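BH0493 protein (Bacillus halodurans C-125, PDB 2QEE) binds zinc and is probably a metal-dependent hydrolase or related enzyme of the amidohydrolase superfamily, its natural substrate unknown. Local coordinates at residues C[141-147]-C[166-172]; C[218-222]-C[254-258]; C[129-134]-C[361-365]. All coordinates share one frame; numbering follows the deposited sequence.

Interaction 1. Residues C[141-147]-C[166-172]; sequences DVVMTND and RFHAALR
His168 reaches across the strand pair to Asp141. Its CG lies beside the backbone N (chi1 -51°), which swings the ring back over the neighbouring strand. His168 NE2 donates to Asp141 OD1 at 2.7 Å. The bond lies in the ring plane and uses the anti lone pair of the carboxylate. Trp411 meets the same imidazole edge-to-face. The backbone of His168 is also held: its N donates to Val142 O, and its O accepts from Met144 N at 2.7 Å.

Asn146 makes three bonds further along. Its OD1 accepts Ala170 N at 2.9 Å, in the carbonyl plane of the side-chain amide. Its backbone N meets Ala170 O, and its O takes Arg172 N at 2.8 Å from above the carbonyl plane. The extended Arg172 side chain lies against Thr145, with CD 3.6 Å from Thr145 CG2. Its NH1 forms a salt bridge to Asp147 OD2 in one of two conformers, a doubtful pair with a weak hydrogen bond; Asp147 OD1 accepts Phe149 N. Thr145 OG1 hydrogen-bonds to Thr29 O.

Thr145 touches the zinc ligands His28 and His30. The parallel pairing of strands 139-143 and 167-168 is that of a beta-alpha-beta unit whose crossover runs through helix 151-158.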
loop_
_atom_site.group_PDB
_atom_site.type_symbol
_atom_site.label_atom_id
_atom_site.label_comp_id
_atom_site.label_asym_id
_atom_site.label_seq_id
_atom_site.Cartn_x
_atom_site.Cartn_y
_atom_site.Cartn_z
ATOM N N ASP C 141 7.062 4.091 31.868
ATOM C CA ASP C 141 6.137 5.206 31.905
ATOM C C ASP C 141 4.938 4.896 31.017
ATOM O O ASP C 141 5.121 4.529 29.848
ATOM C CB ASP C 141 6.802 6.478 31.389
ATOM C CG ASP C 141 7.908 6.958 32.338
ATOM O OD1 ASP C 141 7.620 7.732 33.283
ATOM O OD2 ASP C 141 9.055 6.495 32.237
ATOM N N VAL C 142 3.734 5.137 31.542
ATOM C CA VAL C 142 2.494 4.894 30.816
ATOM C C VAL C 142 1.760 6.225 30.699
ATOM O O VAL C 142 1.547 6.927 31.731
ATOM C CB VAL C 142 1.612 3.847 31.598
ATOM C CG1 VAL C 142 0.162 3.829 31.092
ATOM C CG2 VAL C 142 2.222 2.443 31.473
ATOM N N VAL C 143 1.389 6.615 29.472
ATOM C CA VAL C 143 0.516 7.782 29.313
ATOM C C VAL C 143 -0.906 7.279 29.250
ATOM O O VAL C 143 -1.269 6.397 28.419
ATOM C CB VAL C 143 0.876 8.659 28.124
ATOM C CG1 VAL C 143 -0.080 9.835 28.029
ATOM C CG2 VAL C 143 2.343 9.197 28.242
ATOM N N MET C 144 -1.746 7.873 30.108
ATOM C CA MET C 144 -3.150 7.493 30.182
ATOM C C MET C 144 -3.966 8.248 29.146
ATOM O O MET C 144 -3.464 9.204 28.494
ATOM C CB MET C 144 -3.665 7.869 31.623
ATOM C CG MET C 144 -2.894 7.112 32.734
ATOM S SD MET C 144 -3.681 7.539 34.381
ATOM C CE MET C 144 -3.077 9.190 34.539
ATOM N N THR C 145 -5.260 7.901 29.058
ATOM C CA THR C 145 -6.257 8.714 28.358
ATOM C C THR C 145 -7.309 9.175 29.419
ATOM O O THR C 145 -8.021 8.335 29.954
ATOM C CB THR C 145 -6.957 7.865 27.291
ATOM O OG1 THR C 145 -5.989 7.585 26.250
ATOM C CG2 THR C 145 -8.106 8.638 26.685
ATOM N N ASN C 146 -7.277 10.467 29.731
ATOM C CA ASN C 146 -8.059 11.008 30.858
ATOM C C ASN C 146 -9.179 11.899 30.351
ATOM O O ASN C 146 -8.951 12.983 29.780
ATOM C CB ASN C 146 -7.097 11.742 31.790
ATOM C CG ASN C 146 -5.988 10.823 32.279
ATOM O OD1 ASN C 146 -4.851 10.977 31.872
ATOM N ND2 ASN C 146 -6.334 9.814 33.091
ATOM N N ASP C 147 -10.395 11.420 30.597
ATOM C CA ASP C 147 -11.595 12.016 30.028
ATOM C C ASP C 147 -12.446 12.663 31.130
ATOM O O ASP C 147 -13.113 11.948 31.881
ATOM C CB ASP C 147 -12.424 10.956 29.331
ATOM C CG ASP C 147 -13.603 11.552 28.582
ATOM O OD1 ASP C 147 -13.881 12.754 28.740
ATOM O OD2 ASP C 147 -14.215 10.825 27.785
ATOM N N ARG C 166 4.675 6.698 37.707
ATOM C CA ARG C 166 4.848 5.867 36.451
ATOM C C ARG C 166 3.766 6.164 35.416
ATOM O O ARG C 166 3.907 5.797 34.236
ATOM C CB ARG C 166 4.807 4.390 36.763
ATOM C CG ARG C 166 5.927 3.915 37.669
ATOM C CD ARG C 166 5.714 2.483 38.136
ATOM N NE ARG C 166 4.478 2.331 38.876
ATOM C CZ ARG C 166 4.057 1.185 39.412
ATOM N NH1 ARG C 166 4.768 0.061 39.298
ATOM N NH2 ARG C 166 2.906 1.177 40.066
ATOM N N PHE C 167 2.710 6.859 35.855
ATOM C CA PHE C 167 1.506 7.112 35.029
ATOM C C PHE C 167 1.349 8.585 34.801
ATOM O O PHE C 167 1.430 9.417 35.737
ATOM C CB PHE C 167 0.238 6.541 35.687
ATOM C CG PHE C 167 0.191 5.053 35.714
ATOM C CD1 PHE C 167 -0.600 4.365 34.767
ATOM C CD2 PHE C 167 0.900 4.328 36.659
ATOM C CE1 PHE C 167 -0.665 2.988 34.742
ATOM C CE2 PHE C 167 0.846 2.929 36.689
ATOM C CZ PHE C 167 0.099 2.227 35.698
ATOM N N HIS C 168 1.158 8.940 33.548
ATOM C CA HIS C 168 1.094 10.314 33.167
ATOM C C HIS C 168 -0.253 10.611 32.535
ATOM O O HIS C 168 -0.827 9.773 31.868
ATOM C CB HIS C 168 2.217 10.711 32.202
ATOM C CG HIS C 168 3.579 10.301 32.692
ATOM N ND1 HIS C 168 4.415 11.163 33.375
ATOM C CD2 HIS C 168 4.219 9.108 32.652
ATOM C CE1 HIS C 168 5.535 10.526 33.695
ATOM N NE2 HIS C 168 5.435 9.272 33.280
ATOM N N ALA C 169 -0.761 11.809 32.779
ATOM C CA ALA C 169 -2.084 12.204 32.235
ATOM C C ALA C 169 -2.027 12.696 30.806
ATOM O O ALA C 169 -1.075 13.374 30.387
ATOM C CB ALA C 169 -2.720 13.327 33.119
ATOM N N ALA C 170 -3.123 12.462 30.076
ATOM C CA ALA C 170 -3.332 13.147 28.816
ATOM C C ALA C 170 -4.816 13.510 28.729
ATOM O O ALA C 170 -5.642 12.663 29.030
ATOM C CB ALA C 170 -2.952 12.243 27.595
ATOM N N LEU C 171 -5.098 14.742 28.357
ATOM C CA LEU C 171 -6.458 15.324 28.445
ATOM C C LEU C 171 -7.198 14.956 27.154
ATOM O O LEU C 171 -6.869 15.522 26.116
ATOM C CB LEU C 171 -6.363 16.859 28.611
ATOM C CG LEU C 171 -7.660 17.679 28.708
ATOM C CD1 LEU C 171 -8.607 17.050 29.769
ATOM C CD2 LEU C 171 -7.316 19.135 29.017
ATOM N N ARG C 172 -8.156 14.032 27.262
ATOM C CA ARG C 172 -8.960 13.562 26.117
ATOM C C ARG C 172 -10.130 14.518 25.927
ATOM O O ARG C 172 -10.902 14.749 26.869
ATOM C CB ARG C 172 -9.438 12.122 26.360
ATOM C CG ARG C 172 -10.338 11.567 25.245
ATOM C CD ARG C 172 -11.097 10.332 25.655
ATOM N NE ARG C 172 -11.726 9.720 24.482
ATOM C CZ ARG C 172 -12.978 9.963 24.120
ATOM N NH1 ARG C 172 -13.702 10.785 24.857
ATOM N NH2 ARG C 172 -13.503 9.388 23.034
#

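Interaction 2. Residues C[218-222]-C[254-258]; sequences DPVYM and NIPFA
Met222 and Phe257 pair as neighbours on two parallel strands, with their CA atoms 5.1 Å apart. Met222 makes both backbone bonds. Its N donates to Pro256 O at 3.1 Å. Its O accepts from Ala258 N at 2.7 Å, in a nearly straight bond (177°). The CA of Phe257 adds a C-H...O contact to the same oxygen. Both segments arrive from helix ends. Asp218 leaves helix 200-217 with positive phi, and Asn254 closes helix 237-253 with a Schellman motif.

Ile255 points toward segment 218-222. Its CG2 is anti to the backbone N, and this sets the methyl 3.6 Å from Tyr221 CA. Its CD1 extends toward Pro219 O. Met222 crosses Ile255 at about a right angle, and its bent chain brings CE back to within 4.2 Å of Ile255 CG2.

Strands 222-226 and 257-264 are joined through helix 237-253. This is a beta-alpha-beta crossover, consistent with the (beta/alpha) barrel of the amidohydrolase superfamily. Strand 298-302 continues the sheet beyond strand 257-264, and the backbone of Phe257 hydrogen-bonds to that of Leu299.

Tyr221 CG sits in the crowded position between backbone N and carbonyl carbon (chi1 55°). From there Tyr221 CD1 meets Ala258 CB at 3.6 Å, and CB rests against Pro256. The phenol OH hydrogen-bonds to Met27 O. The ring also touches His28, a zinc ligand, so this tyrosine lies in the second shell of the metal site. Pro256 sets its CD 3.4 Å from Val220 O. The Phe257 ring turns an edge to the sheet bond: its CD1 is 3.5 Å from Met222 O, which lies in the ring plane. Beyond the pair, Phe257 also packs on Phe298 and Val224.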
loop_
_atom_site.group_PDB
_atom_site.type_symbol
_atom_site.label_atom_id
_atom_site.label_comp_id
_atom_site.label_asym_id
_atom_site.label_seq_id
_atom_site.Cartn_x
_atom_site.Cartn_y
_atom_site.Cartn_z
ATOM N N ASP C 218 -2.147 18.073 34.859
ATOM C CA ASP C 218 -0.815 18.287 34.321
ATOM C C ASP C 218 -0.557 17.387 33.087
ATOM O O ASP C 218 0.457 16.711 33.012
ATOM C CB ASP C 218 0.264 18.036 35.367
ATOM C CG ASP C 218 1.632 18.495 34.892
ATOM O OD1 ASP C 218 1.729 19.350 33.962
ATOM O OD2 ASP C 218 2.636 17.988 35.437
ATOM N N PRO C 219 -1.423 17.476 32.079
ATOM C CA PRO C 219 -1.352 16.497 30.979
ATOM C C PRO C 219 -0.100 16.746 30.144
ATOM O O PRO C 219 0.341 17.901 29.980
ATOM C CB PRO C 219 -2.629 16.832 30.163
ATOM C CG PRO C 219 -2.792 18.325 30.345
ATOM C CD PRO C 219 -2.434 18.519 31.823
ATOM N N VAL C 220 0.456 15.671 29.569
ATOM C CA VAL C 220 1.544 15.783 28.613
ATOM C C VAL C 220 1.107 16.234 27.226
ATOM O O VAL C 220 1.902 16.753 26.455
ATOM C CB VAL C 220 2.377 14.440 28.582
ATOM C CG1 VAL C 220 3.020 14.232 29.964
ATOM C CG2 VAL C 220 1.525 13.303 28.245
ATOM N N TYR C 221 -0.163 16.007 26.893
ATOM C CA TYR C 221 -0.758 16.538 25.672
ATOM C C TYR C 221 -2.278 16.515 25.844
ATOM O O TYR C 221 -2.792 15.854 26.778
ATOM C CB TYR C 221 -0.295 15.756 24.384
ATOM C CG TYR C 221 -0.527 14.256 24.400
ATOM C CD1 TYR C 221 -1.806 13.733 24.125
ATOM C CD2 TYR C 221 0.549 13.335 24.611
ATOM C CE1 TYR C 221 -2.080 12.322 24.142
ATOM C CE2 TYR C 221 0.312 11.933 24.607
ATOM C CZ TYR C 221 -1.008 11.434 24.378
ATOM O OH TYR C 221 -1.231 10.072 24.342
ATOM N N MET C 222 -2.961 17.245 24.982
ATOM C CA MET C 222 -4.421 17.180 24.805
ATOM C C MET C 222 -4.705 16.384 23.526
ATOM O O MET C 222 -3.994 16.565 22.527
ATOM C CB MET C 222 -4.964 18.598 24.611
ATOM C CG MET C 222 -4.834 19.436 25.933
ATOM S SD MET C 222 -5.526 21.119 25.743
ATOM C CE MET C 222 -4.182 21.999 24.922
ATOM N N ASN C 254 2.525 25.407 26.237
ATOM C CA ASN C 254 3.485 24.598 25.499
ATOM C C ASN C 254 3.114 23.118 25.586
ATOM O O ASN C 254 3.981 22.292 25.882
ATOM C CB ASN C 254 4.923 24.798 25.994
ATOM C CG ASN C 254 5.975 24.333 24.984
ATOM O OD1 ASN C 254 7.080 23.936 25.386
ATOM N ND2 ASN C 254 5.644 24.354 23.678
ATOM N N ILE C 255 1.840 22.806 25.312
ATOM C CA ILE C 255 1.296 21.452 25.389
ATOM C C ILE C 255 0.961 21.031 23.925
ATOM O O ILE C 255 0.257 21.777 23.237
ATOM C CB ILE C 255 -0.014 21.458 26.243
ATOM C CG1 ILE C 255 0.286 21.831 27.707
ATOM C CG2 ILE C 255 -0.704 20.093 26.260
ATOM C CD1 ILE C 255 1.475 21.039 28.292
ATOM N N PRO C 256 1.496 19.886 23.446
ATOM C CA PRO C 256 1.110 19.439 22.074
ATOM C C PRO C 256 -0.368 19.057 21.993
ATOM O O PRO C 256 -1.004 18.688 23.039
ATOM C CB PRO C 256 1.963 18.174 21.835
ATOM C CG PRO C 256 3.121 18.243 22.835
ATOM C CD PRO C 256 2.532 19.004 24.053
ATOM N N PHE C 257 -0.890 19.099 20.757
ATOM C CA PHE C 257 -2.231 18.619 20.433
ATOM C C PHE C 257 -2.094 17.288 19.664
ATOM O O PHE C 257 -1.468 17.271 18.590
ATOM C CB PHE C 257 -2.844 19.648 19.536
ATOM C CG PHE C 257 -4.282 19.370 19.161
ATOM C CD1 PHE C 257 -5.101 18.596 19.961
ATOM C CD2 PHE C 257 -4.790 19.921 17.991
ATOM C CE1 PHE C 257 -6.445 18.383 19.567
ATOM C CE2 PHE C 257 -6.130 19.707 17.612
ATOM C CZ PHE C 257 -6.923 18.914 18.408
ATOM N N ALA C 258 -2.653 16.229 20.213
ATOM C CA ALA C 258 -2.556 14.921 19.575
ATOM C C ALA C 258 -3.826 14.702 18.781
ATOM O O ALA C 258 -4.940 14.722 19.353
ATOM C CB ALA C 258 -2.390 13.819 20.594
#

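Interaction 3. Residues C[129-134]-C[361-365]; sequences QVDTVL and LEQLI
Gln129 and Glu362 meet through two bent side chains. Gln129 CG is anti to its backbone N (chi1 -174°), then the chain turns at chi2 (65°). Glu362 turns likewise at chi2 (76°). NE2 of Gln129 donates to Glu362 OE2 at 2.7 Å. The carboxylate uses its anti lone pair, and the acceptor lies close to the amide plane. The two flat groups remain well twisted from each other. Each second oxygen has its own partner: Gln129 OE1 takes Lys124 NZ, and Glu362 OE1 takes Asp43 N. A leucine at Gln129 would probably leave the buried Glu362 OE2 without its N-H donor and Lys124 without one of its acceptors.

The contact packs helix 126-136 against the start of helix 363-388, shortly after the zinc ligand Asp357. This is consistent with the helical layer around the (beta/alpha) barrel of the amidohydrolase superfamily.

Aliphatic groups flank the polar pair. Leu361 CD2 sits 3.6 Å from Gln129 CG and 3.7 Å from Val130 CG2. Val133 and Leu361 lie alongside, pointing opposite ways, with Val133 CB 4.0 Å from Leu361 CG. CG1 of Val133 also meets Leu364 CB at 3.9 Å. Leu134 CD2 presses tightly on Leu364 CD1, 3.5 Å away.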
loop_
_atom_site.group_PDB
_atom_site.type_symbol
_atom_site.label_atom_id
_atom_site.label_comp_id
_atom_site.label_asym_id
_atom_site.label_seq_id
_atom_site.Cartn_x
_atom_site.Cartn_y
_atom_site.Cartn_z
ATOM N N GLN C 129 -0.251 -6.500 40.291
ATOM C CA GLN C 129 -0.287 -6.869 38.860
ATOM C C GLN C 129 0.378 -5.796 38.032
ATOM O O GLN C 129 1.080 -6.105 37.042
ATOM C CB GLN C 129 -1.707 -7.199 38.352
ATOM C CG GLN C 129 -1.755 -7.735 36.884
ATOM C CD GLN C 129 -1.065 -9.108 36.687
ATOM O OE1 GLN C 129 -0.259 -9.553 37.524
ATOM N NE2 GLN C 129 -1.372 -9.778 35.553
ATOM N N VAL C 130 0.118 -4.548 38.359
ATOM C CA VAL C 130 0.834 -3.432 37.693
ATOM C C VAL C 130 2.353 -3.635 37.848
ATOM O O VAL C 130 3.103 -3.546 36.873
ATOM C CB VAL C 130 0.348 -2.028 38.196
ATOM C CG1 VAL C 130 1.241 -0.942 37.706
ATOM C CG2 VAL C 130 -1.073 -1.767 37.717
ATOM N N ASP C 131 2.825 -3.889 39.065
ATOM C CA ASP C 131 4.261 -4.138 39.256
ATOM C C ASP C 131 4.779 -5.260 38.358
ATOM O O ASP C 131 5.791 -5.100 37.699
ATOM C CB ASP C 131 4.550 -4.449 40.731
ATOM C CG ASP C 131 4.514 -3.216 41.594
ATOM O OD1 ASP C 131 4.456 -2.087 41.071
ATOM O OD2 ASP C 131 4.577 -3.378 42.840
ATOM N N THR C 132 4.105 -6.402 38.380
ATOM C CA THR C 132 4.483 -7.533 37.561
ATOM C C THR C 132 4.510 -7.154 36.073
ATOM O O THR C 132 5.506 -7.405 35.376
ATOM C CB THR C 132 3.517 -8.698 37.759
ATOM O OG1 THR C 132 3.522 -9.076 39.157
ATOM C CG2 THR C 132 3.970 -9.884 36.932
ATOM N N VAL C 133 3.406 -6.568 35.597
ATOM C CA VAL C 133 3.257 -6.335 34.155
ATOM C C VAL C 133 4.245 -5.300 33.641
ATOM O O VAL C 133 4.852 -5.521 32.585
ATOM C CB VAL C 133 1.773 -5.992 33.766
ATOM C CG1 VAL C 133 1.679 -5.425 32.307
ATOM C CG2 VAL C 133 0.965 -7.204 33.898
ATOM N N LEU C 134 4.470 -4.205 34.360
ATOM C CA LEU C 134 5.396 -3.191 33.871
ATOM C C LEU C 134 6.841 -3.726 33.841
ATOM O O LEU C 134 7.647 -3.314 32.980
ATOM C CB LEU C 134 5.343 -1.925 34.742
ATOM C CG LEU C 134 4.002 -1.163 34.713
ATOM C CD1 LEU C 134 4.158 0.201 35.447
ATOM C CD2 LEU C 134 3.559 -0.934 33.313
ATOM N N LEU C 361 -4.559 -4.119 31.196
ATOM C CA LEU C 361 -3.184 -4.010 31.695
ATOM C C LEU C 361 -2.206 -4.994 31.057
ATOM O O LEU C 361 -1.173 -4.566 30.550
ATOM C CB LEU C 361 -3.140 -4.240 33.213
ATOM C CG LEU C 361 -1.760 -4.170 33.887
ATOM C CD1 LEU C 361 -1.050 -2.847 33.682
ATOM C CD2 LEU C 361 -2.018 -4.466 35.380
ATOM N N GLU C 362 -2.548 -6.283 31.040
ATOM C CA GLU C 362 -1.594 -7.322 30.557
ATOM C C GLU C 362 -1.209 -7.179 29.088
ATOM O O GLU C 362 -0.158 -7.719 28.693
ATOM C CB GLU C 362 -2.119 -8.730 30.746
ATOM C CG GLU C 362 -2.215 -9.168 32.213
ATOM C CD GLU C 362 -3.411 -8.568 32.970
ATOM O OE1 GLU C 362 -4.289 -7.910 32.377
ATOM O OE2 GLU C 362 -3.471 -8.805 34.190
ATOM N N GLN C 363 -1.990 -6.431 28.324
ATOM C CA GLN C 363 -1.681 -6.208 26.909
ATOM C C GLN C 363 -0.339 -5.483 26.679
ATOM O O GLN C 363 0.260 -5.565 25.594
ATOM C CB GLN C 363 -2.774 -5.404 26.248
ATOM C CG GLN C 363 -4.111 -6.146 26.164
ATOM C CD GLN C 363 -5.252 -5.279 25.660
ATOM O OE1 GLN C 363 -5.226 -4.067 25.771
ATOM N NE2 GLN C 363 -6.278 -5.915 25.106
ATOM N N LEU C 364 0.149 -4.748 27.663
ATOM C CA LEU C 364 1.505 -4.179 27.576
ATOM C C LEU C 364 2.493 -5.272 27.250
ATOM O O LEU C 364 3.452 -5.005 26.491
ATOM C CB LEU C 364 1.913 -3.522 28.904
ATOM C CG LEU C 364 1.118 -2.290 29.216
ATOM C CD1 LEU C 364 1.635 -1.769 30.573
ATOM C CD2 LEU C 364 1.373 -1.225 28.171
ATOM N N ILE C 365 2.265 -6.490 27.745
ATOM C CA ILE C 365 3.245 -7.560 27.519
ATOM C C ILE C 365 3.310 -7.817 26.000
ATOM O O ILE C 365 4.392 -7.706 25.395
ATOM C CB ILE C 365 2.875 -8.861 28.257
ATOM C CG1 ILE C 365 2.931 -8.594 29.769
ATOM C CG2 ILE C 365 3.909 -10.006 27.933
ATOM C CD1 ILE C 365 2.468 -9.814 30.638
#

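In the fold
All three contacts are buried, and none involves another chain. Interactions 1 and 2 join strand ends and adjoining loops, largely by backbone bonds. They adjoin, with centres about 10 Å apart: Ala169 and Leu171 probably hydrogen-bond to Val220 and Tyr221. Each places one residue, Thr145 or Tyr221, against zinc ligand His28. Interaction 3 is helix packing, mainly aliphatic, with one side-chain polar bond and no backbone bond across it. It lies farther from the metal. A salt bridge from Arg166 to Asp131 ties it to interaction 1, and Phe167 also packs on Val130. Interactions 2 and 3 do not touch; their nearest atoms are about 12 Å apart.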